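PDB 4O5P: uncharacterized protein from Pseudomonas aeruginosa, which probably hydrolyses membrane phospholipids as Tle1, an effector delivered by the type VI secretion system. Local coordinates for residues Trp148-Leu153 and Glu176-Asn181; Leu231-Phe236 and Arg244-Trp249. One frame throughout, in Å; residues are numbered along the deposited sequence.

Contact 1 (Trp148-Leu153 and Glu176-Asn181)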
loop_
_atom_site.group_PDB
_atom_site.type_symbol
_atom_site.label_atom_id
_atom_site.label_comp_id
_atom_site.label_asym_id
_atom_site.label_seq_id
_atom_site.Cartn_x
_atom_site.Cartn_y
_atom_site.Cartn_z
ATOM N N TRP A 148 -11.558 -11.303 0.622
ATOM C CA TRP A 148 -11.403 -11.979 1.906
ATOM C C TRP A 148 -11.984 -11.089 2.997
ATOM O O TRP A 148 -12.746 -11.547 3.848
ATOM C CB TRP A 148 -9.912 -12.196 2.204
ATOM C CG TRP A 148 -9.651 -12.950 3.483
ATOM C CD1 TRP A 148 -9.655 -14.310 3.642
ATOM C CD2 TRP A 148 -9.338 -12.397 4.769
ATOM N NE1 TRP A 148 -9.367 -14.634 4.948
ATOM C CE2 TRP A 148 -9.169 -13.475 5.661
ATOM C CE3 TRP A 148 -9.202 -11.093 5.261
ATOM C CZ2 TRP A 148 -8.873 -13.291 7.012
ATOM C CZ3 TRP A 148 -8.902 -10.913 6.601
ATOM C CH2 TRP A 148 -8.742 -12.005 7.461
ATOM N N GLY A 149 -11.620 -9.810 2.946
ATOM C CA GLY A 149 -12.122 -8.823 3.894
ATOM C C GLY A 149 -13.633 -8.796 3.920
ATOM O O GLY A 149 -14.238 -8.907 4.995
ATOM N N LEU A 150 -14.249 -8.676 2.741
ATOM C CA LEU A 150 -15.707 -8.748 2.647
ATOM C C LEU A 150 -16.279 -10.027 3.287
ATOM O O LEU A 150 -17.223 -9.954 4.077
ATOM C CB LEU A 150 -16.170 -8.581 1.194
ATOM C CG LEU A 150 -15.959 -7.169 0.633
ATOM C CD1 LEU A 150 -16.151 -7.122 -0.875
ATOM C CD2 LEU A 150 -16.905 -6.185 1.331
ATOM N N VAL A 151 -15.674 -11.177 2.986
ATOM C CA VAL A 151 -16.107 -12.454 3.559
ATOM C C VAL A 151 -16.069 -12.453 5.086
ATOM O O VAL A 151 -16.969 -13.004 5.732
ATOM C CB VAL A 151 -15.277 -13.639 3.005
ATOM C CG1 VAL A 151 -15.663 -14.954 3.688
ATOM C CG2 VAL A 151 -15.457 -13.743 1.500
ATOM N N GLN A 152 -15.049 -11.818 5.668
ATOM C CA GLN A 152 -14.913 -11.804 7.129
ATOM C C GLN A 152 -16.107 -11.181 7.853
ATOM O O GLN A 152 -16.387 -11.527 9.011
ATOM C CB GLN A 152 -13.628 -11.098 7.553
ATOM C CG GLN A 152 -12.387 -11.773 7.030
ATOM C CD GLN A 152 -12.482 -13.281 7.113
ATOM O OE1 GLN A 152 -12.445 -13.855 8.201
ATOM N NE2 GLN A 152 -12.625 -13.926 5.970
ATOM N N LEU A 153 -16.793 -10.267 7.171
ATOM C CA LEU A 153 -17.994 -9.634 7.693
ATOM C C LEU A 153 -19.113 -10.672 7.772
ATOM O O LEU A 153 -19.888 -10.735 8.751
ATOM C CB LEU A 153 -18.425 -8.506 6.757
ATOM C CG LEU A 153 -17.511 -7.290 6.528
ATOM C CD1 LEU A 153 -18.294 -6.223 5.776
ATOM C CD2 LEU A 153 -16.961 -6.725 7.828
ATOM N N GLU A 176 -12.497 -17.093 -4.393
ATOM C CA GLU A 176 -12.321 -17.523 -5.787
ATOM C C GLU A 176 -13.493 -17.141 -6.694
ATOM O O GLU A 176 -13.288 -16.719 -7.837
ATOM C CB GLU A 176 -12.124 -19.034 -5.858
ATOM C CG GLU A 176 -10.763 -19.526 -5.394
ATOM C CD GLU A 176 -10.609 -21.008 -5.626
ATOM O OE1 GLU A 176 -11.624 -21.734 -5.511
ATOM O OE2 GLU A 176 -9.487 -21.447 -5.938
ATOM N N GLU A 177 -14.714 -17.323 -6.190
ATOM C CA GLU A 177 -15.940 -16.961 -6.912
ATOM C C GLU A 177 -16.078 -15.466 -7.173
ATOM O O GLU A 177 -16.676 -15.065 -8.176
ATOM C CB GLU A 177 -17.180 -17.437 -6.140
ATOM C CG GLU A 177 -17.379 -18.949 -6.124
ATOM C CD GLU A 177 -18.552 -19.373 -5.244
ATOM O OE1 GLU A 177 -19.520 -18.585 -5.111
ATOM O OE2 GLU A 177 -18.499 -20.486 -4.677
HETATM N N MSE A 178 -15.556 -14.638 -6.260
HETATM C CA MSE A 178 -15.655 -13.178 -6.401
HETATM C C MSE A 178 -14.565 -12.587 -7.328
HETATM O O MSE A 178 -14.689 -11.453 -7.784
HETATM C CB MSE A 178 -15.613 -12.489 -5.021
HETATM C CG MSE A 178 -16.722 -12.914 -4.045
HETATM SE SE MSE A 178 -16.221 -12.821 -2.143
HETATM C CE MSE A 178 -16.575 -10.923 -1.845
ATOM N N SER A 179 -13.513 -13.359 -7.613
ATOM C CA SER A 179 -12.387 -12.869 -8.440
ATOM C C SER A 179 -12.816 -12.491 -9.853
ATOM O O SER A 179 -13.821 -12.998 -10.374
ATOM C CB SER A 179 -11.281 -13.934 -8.533
ATOM O OG SER A 179 -10.153 -13.469 -9.266
ATOM N N THR A 180 -12.047 -11.606 -10.483
ATOM C CA THR A 180 -12.291 -11.278 -11.880
ATOM C C THR A 180 -11.409 -12.092 -12.828
ATOM O O THR A 180 -11.508 -11.939 -14.046
ATOM C CB THR A 180 -12.167 -9.768 -12.156
ATOM O OG1 THR A 180 -11.004 -9.241 -11.498
ATOM C CG2 THR A 180 -13.385 -9.057 -11.623
ATOM N N ASN A 181 -10.567 -12.963 -12.266
ATOM C CA ASN A 181 -9.741 -13.888 -13.057
ATOM C C ASN A 181 -8.968 -13.283 -14.230
ATOM O O ASN A 181 -8.992 -13.840 -15.330
ATOM C CB ASN A 181 -10.601 -15.031 -13.611
ATOM C CG ASN A 181 -11.414 -15.716 -12.545
ATOM O OD1 ASN A 181 -12.633 -15.800 -12.646
ATOM N ND2 ASN A 181 -10.744 -16.212 -11.516
#
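M178, a selenomethionine, reaches from helix 168-178 to two neighbouring residues of helix 139-162, L150 and V151, and both close approaches between 148-153 and 176-181 are made by its SE and CE. The interaction is purely apolar. The terminal CE lies against the root of L150, 3.9 Å from CB, and comes equally near the CD1 branch of that leucine, so the methyl crosses the leucine at an angle, touching its root and one of its terminal methyls. SE meets a different partner, with CG2 of V151 3.8 Å away. A bend at the last torsion of M178 (chi3 84°) turns CE off the line of the chain and lets selenium and methyl serve separate residues. In V151, CG1 stands opposite the backbone N (chi1 176°), which leaves CG2 as the branch turned to the selenium. About 120 Å² is buried in all, more than half of it on M178.

No polar bond joins the two segments; among those inside them, W148 O accepts both the helical N-H of Q152 and its side-chain NE2, the latter at 3.2 Å from above the carbonyl plane; the same NE2 lies over one face of the indole, toward its rim. In the other segment S179 OG accepts from N181 N at 3.1 Å, an ST turn.

Helices 139-162 and 168-178 follow one another in the chain, and V151 adds contacts to V171 and L174 of the second. M178 also touches A202 and L203 of helix 195-219, whereas L150 packs on F246, L250 and L253 of helix 238-254. W148 faces strand 111-116 through Y114 and C116, placing this small hydrophobic junction in a helical layer that covers the central sheet.

Contact 2 (Leu231-Phe236 and Arg244-Trp249)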
loop_
_atom_site.group_PDB
_atom_site.type_symbol
_atom_site.label_atom_id
_atom_site.label_comp_id
_atom_site.label_asym_id
_atom_site.label_seq_id
_atom_site.Cartn_x
_atom_site.Cartn_y
_atom_site.Cartn_z
ATOM N N LEU A 231 -17.997 -0.677 11.513
ATOM C CA LEU A 231 -16.680 -1.128 11.045
ATOM C C LEU A 231 -15.566 -0.137 11.382
ATOM O O LEU A 231 -15.744 1.067 11.271
ATOM C CB LEU A 231 -16.681 -1.363 9.532
ATOM C CG LEU A 231 -17.582 -2.454 8.942
ATOM C CD1 LEU A 231 -17.144 -2.824 7.554
ATOM C CD2 LEU A 231 -17.591 -3.668 9.808
ATOM N N TYR A 232 -14.423 -0.669 11.798
ATOM C CA TYR A 232 -13.213 0.100 12.053
ATOM C C TYR A 232 -12.146 -0.575 11.201
ATOM O O TYR A 232 -11.881 -1.774 11.359
ATOM C CB TYR A 232 -12.876 0.076 13.549
ATOM C CG TYR A 232 -14.120 0.326 14.375
ATOM C CD1 TYR A 232 -14.982 -0.722 14.693
ATOM C CD2 TYR A 232 -14.468 1.608 14.778
ATOM C CE1 TYR A 232 -16.136 -0.504 15.408
ATOM C CE2 TYR A 232 -15.635 1.833 15.499
ATOM C CZ TYR A 232 -16.453 0.773 15.811
ATOM O OH TYR A 232 -17.613 0.979 16.524
ATOM N N ILE A 233 -11.572 0.184 10.266
ATOM C CA ILE A 233 -10.744 -0.390 9.198
ATOM C C ILE A 233 -9.396 0.328 9.162
ATOM O O ILE A 233 -9.365 1.551 9.089
ATOM C CB ILE A 233 -11.408 -0.191 7.802
ATOM C CG1 ILE A 233 -12.885 -0.637 7.795
ATOM C CG2 ILE A 233 -10.615 -0.905 6.711
ATOM C CD1 ILE A 233 -13.103 -2.126 7.796
ATOM N N TYR A 234 -8.293 -0.417 9.213
ATOM C CA TYR A 234 -6.962 0.188 9.179
ATOM C C TYR A 234 -6.221 -0.386 7.971
ATOM O O TYR A 234 -6.307 -1.584 7.713
ATOM C CB TYR A 234 -6.174 -0.122 10.472
ATOM C CG TYR A 234 -6.925 0.174 11.766
ATOM C CD1 TYR A 234 -7.309 1.468 12.092
ATOM C CD2 TYR A 234 -7.235 -0.847 12.658
ATOM C CE1 TYR A 234 -7.995 1.740 13.267
ATOM C CE2 TYR A 234 -7.913 -0.588 13.838
ATOM C CZ TYR A 234 -8.285 0.703 14.137
ATOM O OH TYR A 234 -8.971 0.951 15.299
ATOM N N GLY A 235 -5.497 0.454 7.228
ATOM C CA GLY A 235 -4.735 -0.048 6.095
ATOM C C GLY A 235 -3.413 0.687 5.937
ATOM O O GLY A 235 -3.324 1.872 6.263
ATOM N N PHE A 236 -2.391 -0.003 5.444
ATOM C CA PHE A 236 -1.125 0.702 5.133
ATOM C C PHE A 236 -0.665 0.297 3.743
ATOM O O PHE A 236 -0.734 -0.885 3.392
ATOM C CB PHE A 236 -0.074 0.407 6.232
ATOM C CG PHE A 236 1.377 0.658 5.849
ATOM C CD1 PHE A 236 1.782 1.792 5.130
ATOM C CD2 PHE A 236 2.351 -0.242 6.269
ATOM C CE1 PHE A 236 3.134 1.985 4.815
ATOM C CE2 PHE A 236 3.701 -0.047 5.971
ATOM C CZ PHE A 236 4.092 1.059 5.241
ATOM N N ARG A 244 -9.488 1.128 0.856
ATOM C CA ARG A 244 -10.304 2.092 0.120
ATOM C C ARG A 244 -11.207 1.411 -0.903
ATOM O O ARG A 244 -12.412 1.714 -1.000
ATOM C CB ARG A 244 -9.391 3.156 -0.503
ATOM C CG ARG A 244 -8.705 3.969 0.597
ATOM C CD ARG A 244 -7.523 4.819 0.110
ATOM N NE ARG A 244 -7.913 5.947 -0.736
ATOM C CZ ARG A 244 -7.110 6.971 -0.996
ATOM N NH1 ARG A 244 -5.907 7.004 -0.442
ATOM N NH2 ARG A 244 -7.499 7.961 -1.794
ATOM N N ALA A 245 -10.637 0.461 -1.641
ATOM C CA ALA A 245 -11.455 -0.335 -2.550
ATOM C C ALA A 245 -12.519 -1.116 -1.773
ATOM O O ALA A 245 -13.672 -1.164 -2.180
ATOM C CB ALA A 245 -10.575 -1.270 -3.386
ATOM N N PHE A 246 -12.134 -1.711 -0.646
ATOM C CA PHE A 246 -13.063 -2.396 0.257
ATOM C C PHE A 246 -14.250 -1.500 0.630
ATOM O O PHE A 246 -15.407 -1.894 0.497
ATOM C CB PHE A 246 -12.303 -2.848 1.511
ATOM C CG PHE A 246 -13.177 -3.323 2.647
ATOM C CD1 PHE A 246 -13.642 -2.425 3.615
ATOM C CD2 PHE A 246 -13.489 -4.666 2.779
ATOM C CE1 PHE A 246 -14.424 -2.861 4.663
ATOM C CE2 PHE A 246 -14.272 -5.117 3.833
ATOM C CZ PHE A 246 -14.747 -4.210 4.781
ATOM N N ALA A 247 -13.964 -0.289 1.086
ATOM C CA ALA A 247 -15.013 0.660 1.456
ATOM C C ALA A 247 -15.973 0.911 0.294
ATOM O O ALA A 247 -17.203 0.868 0.484
ATOM C CB ALA A 247 -14.405 1.969 1.950
ATOM N N ASN A 248 -15.431 1.162 -0.901
ATOM C CA ASN A 248 -16.298 1.326 -2.080
ATOM C C ASN A 248 -17.119 0.093 -2.498
ATOM O O ASN A 248 -18.323 0.200 -2.773
ATOM C CB ASN A 248 -15.505 1.865 -3.279
ATOM C CG ASN A 248 -15.263 3.359 -3.179
ATOM O OD1 ASN A 248 -16.194 4.131 -2.936
ATOM N ND2 ASN A 248 -14.006 3.771 -3.315
ATOM N N TRP A 249 -16.480 -1.070 -2.578
ATOM C CA TRP A 249 -17.203 -2.310 -2.890
ATOM C C TRP A 249 -18.276 -2.636 -1.833
ATOM O O TRP A 249 -19.341 -3.197 -2.135
ATOM C CB TRP A 249 -16.220 -3.482 -3.051
ATOM C CG TRP A 249 -15.256 -3.300 -4.198
ATOM C CD1 TRP A 249 -15.175 -2.221 -5.051
ATOM C CD2 TRP A 249 -14.234 -4.219 -4.622
ATOM N NE1 TRP A 249 -14.170 -2.424 -5.970
ATOM C CE2 TRP A 249 -13.573 -3.634 -5.727
ATOM C CE3 TRP A 249 -13.816 -5.478 -4.179
ATOM C CZ2 TRP A 249 -12.521 -4.271 -6.396
ATOM C CZ3 TRP A 249 -12.766 -6.112 -4.846
ATOM C CH2 TRP A 249 -12.126 -5.500 -5.935
#
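F246 carries the helix side of this contact alone, sending its ring from helix 238-254 toward L231 and I233 of strand 225-236. From CB, the side chain leaves with CG opposite the backbone N (chi1 168°), a setting that extends the ring away from its own helix. CB and CG form the stem, and the closest contacts begin beyond CD1, at CE1. Here CD1 of I233 approaches to 3.5 Å, obliquely to the ring, with CG1 of the same isoleucine a little farther off at 4.1 Å from CE1. One atom on, CZ has L231 CD1 at 3.9 Å; that methyl lies at the ring edge, in its plane. I233 CD1 is also 4.0 Å from CZ, so the two methyls share the same end of the phenyl group.

L231 and I233 alternate along the strand with Y232, which puts both aliphatic side chains on the face turned to the helix. The nearest CA atoms, of I233 and A247, are 8.9 Å apart, and the F246 ring and the two aliphatic side chains together fill the space between strand and helix. L69 of the parallel strand 62-71 touches both I233 and F246.

Strand, sharp turn and helix here match the nucleophile elbow of alpha/beta-hydrolases, with G235 and S237 in a GxSxG pattern, and S237 is probably the nucleophile. With nothing but carbon meeting carbon across the 107 Å² buried, the helix behind the elbow is held against the sheet here by shape and hydrophobic burial, without a directional bond between the two segments.

How the contacts relate
The two contacts belong to one hydrophobic core, their centres 14 Å apart. F246 joins them: while CE1 and CZ face the strand in contact 2, its CE2 lies 3.7 Å from the backbone N of L150 in contact 1. A second bridge runs from L153 CD2 to L231 CD2, also 3.7 Å, connecting helix 139-162 to strand 225-236. Helices 238-254 and 139-162 thus both pack on the sheet and on each other, and helix 168-178 lies against the latter. Contact 2 adjoins the probable catalytic centre, where S237, H379 and D281 have triad-like geometry and F236 meets the H379 ring; contact 1 joins helix 139-162 to helix 168-178.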